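Local atomic coordinates of Cfl (Pectobacterium brasiliense, PDB entry 7A9J), a protein that is a coronafacic acid ligase of the ATP-dependent AMP-binding enzyme family, which probably activates carboxylic acids and can be applied to amide synthesis. Residues S521-Y524 with H525-K528; A67-K70 with K71-I75. The protein carries 1 engineered substitution. All blocks are in the same frame, centred on the assembly; numbering follows the deposited sequence.

Overall arrangement
Interaction 2 (67-75) comes first along the chain and interaction 1 (521-528) lies close to its C-terminal end. Their centres are about 56 Å apart, on opposite sides of the centre of the chain, and their nearest atoms are about 39 Å apart. They share no sheet or helix. Interaction 2 leads from helix 50-66 into strand 74-78 of a five-stranded parallel sheet. Interaction 1 joins helix 517-522 to helix 524-530, against a four-stranded mixed sheet. Both are local junctions between regular elements: a helix-to-helix break in interaction 1, a helix-to-strand turn in interaction 2. Interaction 2 belongs to the large N-terminal part and interaction 1 to the small C-terminal part usual in this enzyme family.

Interaction 1. Residues S521-Y524 with H525-K528; sequences SNEY and HLLK
Lys528 folds back over one face of the Tyr524 ring, and Lys528 CE sits 3.4 Å from Tyr524 CZ. The lysine chain bends at chi3 (-69°), which turns its end along the ring toward the phenol hydroxyl. There Lys528 NZ gives a hydrogen bond to Tyr524 OH, 3.1 Å long. The same hydroxyl is also hydrogen-bonded to Glu500 and Arg466, so several polar groups fix the end of the ring. His525 meets Tyr524 in a T-shaped pair. The tyrosine turns its edge, through CD2, to the imidazole face, with centroids 4.9 Å apart and planes at 63°. Glu523 and Leu526 run side by side, with Glu523 OE2 3.7 Å from Leu526 CD2.

The backbone behind these side chains starts a new helix. Glu523 leaves helical geometry after helix 517-522 and is the N-cap residue of helix 524-530. Glu523 O accepts a nearly straight hydrogen bond from Leu527 N at 2.7 Å, and Tyr524 O accepts one from Lys528 N at 2.9 Å.

Tyr524 packs on Val458, Ile468 and Ile502, and Leu527 on Phe456 and Leu470. Helix 524-530 thus lies against strands 450-460, 464-473 and 500-503 of the C-terminal sheet.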
ATOM      1  N   SER A 521       1.045   2.473 -27.133  1.00 43.96           N
ATOM      2  CA  SER A 521       0.385   2.218 -28.409  1.00 46.56           C
ATOM      3  C   SER A 521       0.182   3.514 -29.161  1.00 41.82           C
ATOM      4  O   SER A 521       0.300   3.562 -30.399  1.00 40.62           O
ATOM      5  CB  SER A 521      -0.976   1.534 -28.212  1.00 40.28           C
ATOM      6  OG  SER A 521      -1.605   1.297 -29.490  1.00 46.99           O
ATOM      7  N   ASN A 522      -0.163   4.572 -28.422  1.00 40.76           N
ATOM      8  CA  ASN A 522      -0.448   5.860 -29.041  1.00 46.86           C
ATOM      9  C   ASN A 522       0.806   6.497 -29.604  1.00 46.84           C
ATOM     10  O   ASN A 522       0.704   7.265 -30.568  1.00 48.94           O
ATOM     11  CB  ASN A 522      -1.097   6.806 -28.021  1.00 50.41           C
ATOM     12  CG  ASN A 522      -2.582   6.528 -27.835  1.00 57.94           C
ATOM     13  OD1 ASN A 522      -3.223   5.961 -28.712  1.00 66.19           O
ATOM     14  ND2 ASN A 522      -3.136   6.928 -26.687  1.00 65.10           N
ATOM     15  N   GLU A 523       1.983   6.084 -29.111  1.00 36.25           N
ATOM     16  CA  GLU A 523       3.270   6.608 -29.555  1.00 35.38           C
ATOM     17  C   GLU A 523       4.048   5.629 -30.416  1.00 32.35           C
ATOM     18  O   GLU A 523       5.277   5.770 -30.562  1.00 35.68           O
ATOM     19  CB  GLU A 523       4.097   6.986 -28.317  1.00 37.43           C
ATOM     20  CG  GLU A 523       3.330   7.890 -27.391  1.00 50.73           C
ATOM     21  CD  GLU A 523       3.039   9.228 -28.038  1.00 67.70           C
ATOM     22  OE1 GLU A 523       1.922   9.766 -27.854  1.00 66.01           O
ATOM     23  OE2 GLU A 523       3.934   9.732 -28.754  1.00 70.45           O
ATOM     24  N   TYR A 524       3.343   4.644 -30.998  1.00 33.68           N
ATOM     25  CA  TYR A 524       3.965   3.571 -31.767  1.00 35.59           C
ATOM     26  C   TYR A 524       4.864   4.079 -32.884  1.00 32.00           C
ATOM     27  O   TYR A 524       5.999   3.605 -33.045  1.00 37.05           O
ATOM     28  CB  TYR A 524       2.856   2.685 -32.320  1.00 36.16           C
ATOM     29  CG  TYR A 524       3.279   1.726 -33.411  1.00 34.79           C
ATOM     30  CD1 TYR A 524       4.208   0.721 -33.160  1.00 33.75           C
ATOM     31  CD2 TYR A 524       2.712   1.798 -34.677  1.00 34.01           C
ATOM     32  CE1 TYR A 524       4.586  -0.176 -34.163  1.00 35.46           C
ATOM     33  CE2 TYR A 524       3.080   0.892 -35.687  1.00 40.25           C
ATOM     34  CZ  TYR A 524       4.020  -0.082 -35.419  1.00 38.39           C
ATOM     35  OH  TYR A 524       4.406  -0.985 -36.400  1.00 43.75           O
ATOM     36  N   HIS A 525       4.360   5.027 -33.709  1.00 34.76           N
ATOM     37  CA  HIS A 525       5.184   5.569 -34.787  1.00 38.03           C
ATOM     38  C   HIS A 525       6.375   6.358 -34.252  1.00 39.18           C
ATOM     39  O   HIS A 525       7.473   6.261 -34.821  1.00 36.61           O
ATOM     40  CB  HIS A 525       4.317   6.406 -35.730  1.00 34.61           C
ATOM     41  CG  HIS A 525       3.133   5.640 -36.213  1.00 43.56           C
ATOM     42  ND1 HIS A 525       3.244   4.664 -37.176  1.00 48.58           N
ATOM     43  CD2 HIS A 525       1.849   5.607 -35.783  1.00 45.22           C
ATOM     44  CE1 HIS A 525       2.068   4.102 -37.367  1.00 45.38           C
ATOM     45  NE2 HIS A 525       1.203   4.663 -36.543  1.00 48.52           N
ATOM     46  N   LEU A 526       6.190   7.125 -33.172  1.00 37.82           N
ATOM     47  CA  LEU A 526       7.332   7.793 -32.540  1.00 34.93           C
ATOM     48  C   LEU A 526       8.357   6.759 -32.078  1.00 44.03           C
ATOM     49  O   LEU A 526       9.550   6.859 -32.403  1.00 42.76           O
ATOM     50  CB  LEU A 526       6.878   8.659 -31.366  1.00 34.13           C
ATOM     51  CG  LEU A 526       8.059   9.358 -30.658  1.00 38.05           C
ATOM     52  CD1 LEU A 526       8.738  10.380 -31.544  1.00 41.56           C
ATOM     53  CD2 LEU A 526       7.536   9.989 -29.385  1.00 42.98           C
ATOM     54  N   LEU A 527       7.892   5.733 -31.364  1.00 36.28           N
ATOM     55  CA  LEU A 527       8.794   4.685 -30.874  1.00 41.95           C
ATOM     56  C   LEU A 527       9.599   4.087 -32.015  1.00 35.90           C
ATOM     57  O   LEU A 527      10.825   3.973 -31.925  1.00 43.06           O
ATOM     58  CB  LEU A 527       7.999   3.601 -30.140  1.00 41.35           C
ATOM     59  CG  LEU A 527       7.458   3.953 -28.747  1.00 42.13           C
ATOM     60  CD1 LEU A 527       6.521   2.842 -28.266  1.00 43.78           C
ATOM     61  CD2 LEU A 527       8.540   4.244 -27.694  1.00 51.81           C
ATOM     62  N   LYS A 528       8.929   3.678 -33.107  1.00 38.06           N
ATOM     63  CA  LYS A 528       9.682   3.132 -34.233  1.00 40.49           C
ATOM     64  C   LYS A 528      10.739   4.116 -34.719  1.00 46.04           C
ATOM     65  O   LYS A 528      11.860   3.713 -35.041  1.00 45.42           O
ATOM     66  CB  LYS A 528       8.756   2.750 -35.375  1.00 43.75           C
ATOM     67  CG  LYS A 528       7.952   1.508 -35.069  1.00 45.41           C
ATOM     68  CD  LYS A 528       7.419   0.898 -36.364  1.00 42.29           C
ATOM     69  CE  LYS A 528       6.363   1.789 -36.960  1.00 44.17           C
ATOM     70  NZ  LYS A 528       5.889   1.108 -38.217  1.00 42.63           N
TER

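Interaction 2. Residues A67-K70 with K71-I75; sequences ANIK and KGDRI
Lys70 to Asp73 form a type II beta turn, closed by a hydrogen bond from Asp73 N to Lys70 O of 3.0 Å. With positive phi, Gly72 takes a backbone shape where a side chain would collide with the carbonyl O of Lys71, as expected for the third position of a type II turn.

The Asp73 side chain returns across the turn. Asp73 OD2 accepts a hydrogen bond from Lys70 N at 2.8 Å, and the N-H comes from above the carboxylate plane, 55° out of it. Lys70 and Asp73 are therefore joined twice: each gives its backbone N-H to the other, one to a carbonyl and one to a carboxylate. With Asp73 CG anti to its own carbonyl carbon (chi1 -70°), the carboxylate reaches back to Lys70. Asp73 OD2 also lies 3.5 Å from Ile69 CA.

The amine of Lys70 goes another way. After a bend at chi4 (-55°), Lys70 NZ gives a hydrogen bond to Asn68 OD1 at 2.8 Å, nearly in line with the amide C=O. Lys70 NZ stays 6.5 Å from Asp73 OD2, so the two opposite charges make no salt bridge. Near the start of strand 74-78 two side chains meet, with an apolar contact of 4.0 Å between Ile69 CG2 and Ile75 CD1. The amine of Lys71 forms a salt bridge with Glu182.

Asn68, with positive phi, is the C-prime residue of a Schellman motif that ends helix 50-66. The turn then carries the chain into strand 74-78, which lies between strands 98-101 and 122-125 of the parallel sheet. Ile69 and Ile75 both pack on Leu64 of the helix. Toward the sheet, Ile69 meets Ala122 and Trp147, and Ile75 meets Ile124, so the two isoleucines help join helix 50-66 to the sheet.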
ATOM      1  N   ALA A  67     -11.258  18.535  26.325  1.00 43.73           N
ATOM      2  CA  ALA A  67     -11.534  19.539  25.315  1.00 48.60           C
ATOM      3  C   ALA A  67     -12.873  19.324  24.644  1.00 46.22           C
ATOM      4  O   ALA A  67     -13.111  19.891  23.579  1.00 47.92           O
ATOM      5  CB  ALA A  67     -10.429  19.548  24.257  1.00 42.84           C
ATOM      6  N   ASN A  68     -13.742  18.501  25.230  1.00 50.71           N
ATOM      7  CA  ASN A  68     -15.126  18.341  24.810  1.00 49.50           C
ATOM      8  C   ASN A  68     -15.257  17.527  23.519  1.00 52.45           C
ATOM      9  O   ASN A  68     -16.289  17.596  22.839  1.00 52.45           O
ATOM     10  CB  ASN A  68     -15.819  19.699  24.655  1.00 63.37           C
ATOM     11  CG  ASN A  68     -17.317  19.580  24.659  1.00 73.95           C
ATOM     12  OD1 ASN A  68     -17.862  18.646  25.254  1.00 80.83           O
ATOM     13  ND2 ASN A  68     -18.000  20.499  23.971  1.00 82.24           N
ATOM     14  N   ILE A  69     -14.224  16.773  23.154  1.00 44.16           N
ATOM     15  CA  ILE A  69     -14.346  15.762  22.106  1.00 44.44           C
ATOM     16  C   ILE A  69     -15.100  14.566  22.681  1.00 57.81           C
ATOM     17  O   ILE A  69     -14.870  14.154  23.831  1.00 56.20           O
ATOM     18  CB  ILE A  69     -12.969  15.366  21.566  1.00 40.53           C
ATOM     19  CG1 ILE A  69     -12.288  16.609  20.982  1.00 46.55           C
ATOM     20  CG2 ILE A  69     -13.122  14.352  20.464  1.00 48.12           C
ATOM     21  CD1 ILE A  69     -13.194  17.457  20.084  1.00 57.92           C
ATOM     22  N   LYS A  70     -16.069  14.066  21.920  1.00 46.53           N
ATOM     23  CA  LYS A  70     -17.005  13.047  22.377  1.00 48.35           C
ATOM     24  C   LYS A  70     -16.995  11.914  21.372  1.00 46.87           C
ATOM     25  O   LYS A  70     -16.560  12.097  20.241  1.00 42.52           O
ATOM     26  CB  LYS A  70     -18.441  13.586  22.493  1.00 49.52           C
ATOM     27  CG  LYS A  70     -18.552  14.896  23.262  1.00 68.37           C
ATOM     28  CD  LYS A  70     -20.000  15.247  23.587  1.00 74.59           C
ATOM     29  CE  LYS A  70     -20.082  16.469  24.516  1.00 80.52           C
ATOM     30  NZ  LYS A  70     -19.288  16.288  25.777  1.00 79.73           N
ATOM     31  N   LYS A  71     -17.455  10.737  21.806  1.00 42.79           N
ATOM     32  CA  LYS A  71     -17.691   9.621  20.888  1.00 43.91           C
ATOM     33  C   LYS A  71     -18.491  10.112  19.686  1.00 41.98           C
ATOM     34  O   LYS A  71     -19.507  10.786  19.856  1.00 41.88           O
ATOM     35  CB  LYS A  71     -18.464   8.512  21.624  1.00 46.72           C
ATOM     36  CG  LYS A  71     -18.817   7.336  20.728  1.00 49.96           C
ATOM     37  CD  LYS A  71     -19.090   6.070  21.535  1.00 53.18           C
ATOM     38  CE  LYS A  71     -20.487   6.050  22.040  1.00 48.78           C
ATOM     39  NZ  LYS A  71     -20.961   4.647  22.313  1.00 46.32           N
ATOM     40  N   GLY A  72     -18.032   9.776  18.470  1.00 40.55           N
ATOM     41  CA  GLY A  72     -18.685  10.170  17.237  1.00 48.06           C
ATOM     42  C   GLY A  72     -18.189  11.461  16.598  1.00 47.34           C
ATOM     43  O   GLY A  72     -18.466  11.696  15.413  1.00 43.07           O
ATOM     44  N   ASP A  73     -17.483  12.310  17.345  1.00 41.87           N
ATOM     45  CA  ASP A  73     -16.841  13.473  16.748  1.00 41.36           C
ATOM     46  C   ASP A  73     -15.739  13.029  15.786  1.00 40.73           C
ATOM     47  O   ASP A  73     -15.050  12.037  16.022  1.00 39.56           O
ATOM     48  CB  ASP A  73     -16.224  14.371  17.832  1.00 42.84           C
ATOM     49  CG  ASP A  73     -17.265  15.089  18.686  1.00 51.97           C
ATOM     50  OD1 ASP A  73     -18.470  15.125  18.332  1.00 45.32           O
ATOM     51  OD2 ASP A  73     -16.863  15.629  19.737  1.00 49.30           O
ATOM     52  N   ARG A  74     -15.523  13.807  14.736  1.00 39.39           N
ATOM     53  CA  ARG A  74     -14.554  13.457  13.700  1.00 40.39           C
ATOM     54  C   ARG A  74     -13.312  14.323  13.867  1.00 32.01           C
ATOM     55  O   ARG A  74     -13.401  15.537  13.981  1.00 37.29           O
ATOM     56  CB  ARG A  74     -15.180  13.596  12.304  1.00 39.44           C
ATOM     57  CG  ARG A  74     -16.453  12.729  12.267  1.00 44.36           C
ATOM     58  CD  ARG A  74     -17.083  12.761  10.959  1.00 45.27           C
ATOM     59  NE  ARG A  74     -18.269  11.933  10.873  1.00 56.35           N
ATOM     60  CZ  ARG A  74     -19.008  11.864   9.766  1.00 63.32           C
ATOM     61  NH1 ARG A  74     -18.653  12.589   8.709  1.00 58.57           N
ATOM     62  NH2 ARG A  74     -20.100  11.104   9.712  1.00 60.85           N
ATOM     63  N   ILE A  75     -12.150  13.682  13.872  1.00 31.55           N
ATOM     64  CA  ILE A  75     -10.880  14.355  14.051  1.00 30.46           C
ATOM     65  C   ILE A  75     -10.033  14.124  12.807  1.00 30.56           C
ATOM     66  O   ILE A  75      -9.716  12.974  12.479  1.00 31.81           O
ATOM     67  CB  ILE A  75     -10.133  13.811  15.273  1.00 34.20           C
ATOM     68  CG1 ILE A  75     -11.039  13.841  16.493  1.00 37.56           C
ATOM     69  CG2 ILE A  75      -8.842  14.646  15.486  1.00 33.99           C
ATOM     70  CD1 ILE A  75     -10.239  13.517  17.767  1.00 41.91           C
TER